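Local coordinates for protein probable enoyl-CoA hydratase/isomerase (Mycobacterium abscessus, PDB 3SWX) that probably acts on coenzyme A thioesters of fatty acids as an enoyl-CoA hydratase or isomerase of the crotonase-like family, at residues B[150-153]-B[154-158]; B[161-164]-B[165-169]. One frame throughout, in Å; residues are numbered along the deposited sequence.

In the fold
Two consecutive helices of the crotonase-like fold, 150-158 and 160-167, each supply one contact, and the two centres lie 10 Å apart. Contact 2 is the more buried, although it sits farther from the centre of the chain; the second subunit touches both. Contact 1 is only partly buried. Its Phe154 side faces helices 116-123 and 160-167, while Arg156 lies exposed beside the second subunit. The helices meet where Ala163 CB packs 3.4 Å from Pro155 N and Met167 lies against Phe154. Chemistry follows place: arginines and a proline kink mark contact 1, methionine packing and an arginine-tryptophan pair contact 2.

Contact 1 of 2, residues B[150-153]-B[154-158]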
# COMPACT_ATOMS: atom_id res chain seq x y z
N ALA B 150 -12.42 -8.33 -0.57
CA ALA B 150 -12.10 -7.07 -1.27
C ALA B 150 -12.00 -5.91 -0.28
O ALA B 150 -11.18 -5.02 -0.45
CB ALA B 150 -13.17 -6.72 -2.38
N THR B 151 -12.84 -5.90 0.74
CA THR B 151 -12.86 -4.78 1.69
C THR B 151 -11.53 -4.65 2.43
O THR B 151 -11.15 -3.54 2.81
CB THR B 151 -13.98 -4.90 2.71
OG1 THR B 151 -13.90 -6.18 3.36
CG2 THR B 151 -15.36 -4.71 2.01
N ILE B 152 -10.82 -5.76 2.56
CA ILE B 152 -9.54 -5.81 3.27
C ILE B 152 -8.39 -5.62 2.28
O ILE B 152 -7.53 -4.77 2.47
CB ILE B 152 -9.36 -7.17 4.00
CG1 ILE B 152 -10.45 -7.36 5.04
CG2 ILE B 152 -7.93 -7.27 4.64
CD1 ILE B 152 -10.65 -8.82 5.50
N ARG B 153 -8.41 -6.40 1.19
CA ARG B 153 -7.26 -6.50 0.31
C ARG B 153 -7.20 -5.47 -0.79
O ARG B 153 -6.12 -5.16 -1.24
CB ARG B 153 -7.19 -7.90 -0.30
CG ARG B 153 -7.05 -8.98 0.77
CD ARG B 153 -7.36 -10.34 0.25
NE ARG B 153 -7.19 -11.32 1.32
CZ ARG B 153 -7.76 -12.52 1.37
NH1 ARG B 153 -8.58 -12.91 0.42
NH2 ARG B 153 -7.52 -13.31 2.40
N PHE B 154 -8.34 -4.98 -1.27
CA PHE B 154 -8.36 -4.05 -2.39
C PHE B 154 -7.74 -2.70 -1.93
O PHE B 154 -6.84 -2.18 -2.59
CB PHE B 154 -9.79 -3.93 -2.95
CG PHE B 154 -9.91 -3.44 -4.39
CD1 PHE B 154 -8.92 -2.72 -5.02
CD2 PHE B 154 -11.10 -3.63 -5.07
CE1 PHE B 154 -9.11 -2.24 -6.34
CE2 PHE B 154 -11.29 -3.18 -6.36
CZ PHE B 154 -10.28 -2.48 -7.00
N PRO B 155 -8.19 -2.16 -0.78
CA PRO B 155 -7.54 -0.95 -0.28
C PRO B 155 -6.04 -1.10 0.03
O PRO B 155 -5.26 -0.17 -0.19
CB PRO B 155 -8.33 -0.63 1.00
CG PRO B 155 -9.63 -1.26 0.78
CD PRO B 155 -9.30 -2.55 0.09
N ARG B 156 -5.64 -2.27 0.52
CA ARG B 156 -4.22 -2.53 0.81
C ARG B 156 -3.39 -2.57 -0.47
O ARG B 156 -2.32 -1.99 -0.52
CB ARG B 156 -4.06 -3.86 1.60
CG ARG B 156 -2.71 -4.05 2.32
CD ARG B 156 -2.57 -5.51 2.86
NE ARG B 156 -3.36 -5.59 4.02
CZ ARG B 156 -4.14 -6.57 4.43
NH1 ARG B 156 -4.29 -7.74 3.82
NH2 ARG B 156 -4.79 -6.31 5.53
N THR B 157 -3.86 -3.25 -1.51
CA THR B 157 -3.13 -3.28 -2.77
C THR B 157 -3.20 -1.98 -3.57
O THR B 157 -2.20 -1.51 -4.07
CB THR B 157 -3.62 -4.40 -3.68
OG1 THR B 157 -3.56 -5.64 -2.97
CG2 THR B 157 -2.74 -4.50 -4.91
N ALA B 158 -4.39 -1.41 -3.73
CA ALA B 158 -4.58 -0.28 -4.66
C ALA B 158 -4.47 1.10 -4.01
O ALA B 158 -4.39 2.13 -4.70
CB ALA B 158 -5.96 -0.43 -5.36
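Pro155 packs against Ala150 and Thr151 at a proline kink in helix 150-158 of the crotonase-like fold, and shows how a helix bends round a residue without an N-H. Thr151 O loses its helical donor here; Pro155 CG lies 3.4 Å from it, and Pro155 CD 3.2 Å from Ala150 O. Around this gap the helical bonds continue: Phe154 N donates to Ala150 O at 3.0 Å, and Thr157 N to Arg153 O.

The packed side belongs to Phe154. With CG anti to the backbone N (chi1 -158°), the ring leads away from the preceding turn, towards Leu122 of helix 116-123 and Met167 of helix 160-167, while its CB stays 3.1 Å from Ala150 O.

The looser, exposed side is that of Arg156, which runs alongside the buried Ile152 and points the same way. A bend at chi3 (-77°) brings the Arg156 guanidinium back over Ile152, whose O lies beneath one face. This exposed group forms a salt bridge with Asp227 of the second subunit, whereas the extended Arg153 reaches the carbonyls of Trp94 and Gln95 in its own chain. The two like charges thus have separate partners, and Arg153 NE remains 5.2 Å from Arg156 NH1. Between Ile152 and Arg156 the touch is made by a methyl group: Ile152 CG2 lies 3.4 Å from Arg156 NH2.

Contact 2 of 2, residues B[161-164]-B[165-169]; sequences GNAM and RWMLT
Helix 160-167 of the crotonase-like fold packs between helix 150-158 and a second subunit, and its last turns illustrate how one helix can carry apolar and polar contacts together. Met164 meets both Met167 and Leu168. Its chain is bent at chi2 (-60°), with SD 3.8 Å from Leu168 CD2 and CE 3.7 Å from Met167 CE. Met167 CE also touches Ala163 CB, so four side chains close over the apolar flank. Beyond them, Met164 packs on Ala219 and Leu168 on Thr215, both of the second subunit.

The backbone bonds are regular except at Trp166, whose N makes only a weak bond to Ala163 O; Met167 N donates to Ala163 O in a nearly straight bond (170°), and Leu168 N to Met164 O. At the polar flank, the Trp166 indole lies with CD1 3.0 Å from Asn162 O. Arg165 CG sits over the centre of one ring face, 3.8 Å above its plane, and the guanidinium has Trp166 CZ3 over one of its own faces. A salt bridge to Asp171 holds the far end of Arg165. Thr169 OG1 donates to Arg165 O at 2.7 Å, in the carbonyl plane. One water receives a weak bond from Trp166 NE1 (2.8 Å), also bonded to Glu177, and donates to Asn162 OD1, which also bonds Gln185 of the second subunit. Aliphatic and guanidinium parts of Arg165 thus both pack against the indole, while Asp171 would probably offset the positive charge held there.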
# COMPACT_ATOMS: atom_id res chain seq x y z
N GLY B 161 -8.35 5.18 -1.84
CA GLY B 161 -9.08 5.88 -2.91
C GLY B 161 -9.29 5.10 -4.18
O GLY B 161 -10.39 5.09 -4.73
N ASN B 162 -8.26 4.44 -4.68
CA ASN B 162 -8.39 3.65 -5.90
C ASN B 162 -9.35 2.48 -5.71
O ASN B 162 -10.18 2.21 -6.60
CB ASN B 162 -7.03 3.16 -6.44
CG ASN B 162 -6.18 4.29 -7.05
OD1 ASN B 162 -6.70 5.25 -7.60
ND2 ASN B 162 -4.86 4.16 -6.96
N ALA B 163 -9.29 1.84 -4.55
CA ALA B 163 -10.21 0.77 -4.20
C ALA B 163 -11.66 1.24 -4.08
O ALA B 163 -12.58 0.62 -4.65
CB ALA B 163 -9.76 0.05 -2.89
N MET B 164 -11.87 2.33 -3.37
CA MET B 164 -13.24 2.84 -3.16
C MET B 164 -13.92 3.37 -4.43
O MET B 164 -15.14 3.28 -4.59
CB MET B 164 -13.25 3.88 -2.05
CG MET B 164 -12.90 3.30 -0.65
SD MET B 164 -14.11 2.03 -0.18
CE MET B 164 -13.27 1.27 1.25
N ARG B 165 -13.13 3.94 -5.32
CA ARG B 165 -13.61 4.38 -6.62
C ARG B 165 -14.37 3.26 -7.33
O ARG B 165 -15.40 3.51 -7.98
CB ARG B 165 -12.42 4.83 -7.48
CG ARG B 165 -12.75 5.08 -8.95
CD ARG B 165 -13.77 6.15 -9.09
NE ARG B 165 -14.15 6.36 -10.49
CZ ARG B 165 -15.19 5.79 -11.10
NH1 ARG B 165 -15.97 4.91 -10.47
NH2 ARG B 165 -15.43 6.09 -12.36
N TRP B 166 -13.85 2.03 -7.21
CA TRP B 166 -14.48 0.87 -7.82
C TRP B 166 -15.44 0.12 -6.90
O TRP B 166 -16.53 -0.28 -7.34
CB TRP B 166 -13.42 -0.08 -8.44
CG TRP B 166 -12.48 0.71 -9.31
CD1 TRP B 166 -11.15 0.90 -9.12
CD2 TRP B 166 -12.83 1.46 -10.49
NE1 TRP B 166 -10.63 1.70 -10.12
CE2 TRP B 166 -11.64 2.07 -10.96
CE3 TRP B 166 -14.02 1.67 -11.19
CZ2 TRP B 166 -11.61 2.89 -12.10
CZ3 TRP B 166 -13.99 2.49 -12.32
CH2 TRP B 166 -12.79 3.08 -12.77
N MET B 167 -15.09 -0.06 -5.63
CA MET B 167 -16.00 -0.79 -4.72
C MET B 167 -17.30 -0.04 -4.38
O MET B 167 -18.35 -0.67 -4.19
CB MET B 167 -15.27 -1.20 -3.43
CG MET B 167 -14.12 -2.19 -3.64
SD MET B 167 -13.53 -2.91 -2.09
CE MET B 167 -13.06 -1.43 -1.20
N LEU B 168 -17.28 1.29 -4.37
CA LEU B 168 -18.46 2.06 -3.94
C LEU B 168 -19.44 2.34 -5.07
O LEU B 168 -20.62 2.63 -4.82
CB LEU B 168 -18.08 3.38 -3.26
CG LEU B 168 -17.18 3.31 -2.00
CD1 LEU B 168 -17.03 4.72 -1.43
CD2 LEU B 168 -17.77 2.38 -0.93
N THR B 169 -18.96 2.29 -6.30
CA THR B 169 -19.72 2.65 -7.48
C THR B 169 -20.27 1.45 -8.26
O THR B 169 -21.21 1.61 -9.03
CB THR B 169 -18.84 3.43 -8.46
OG1 THR B 169 -17.77 2.59 -8.90
CG2 THR B 169 -18.28 4.72 -7.82
O HOH W 1 -9.06 3.96 -9.45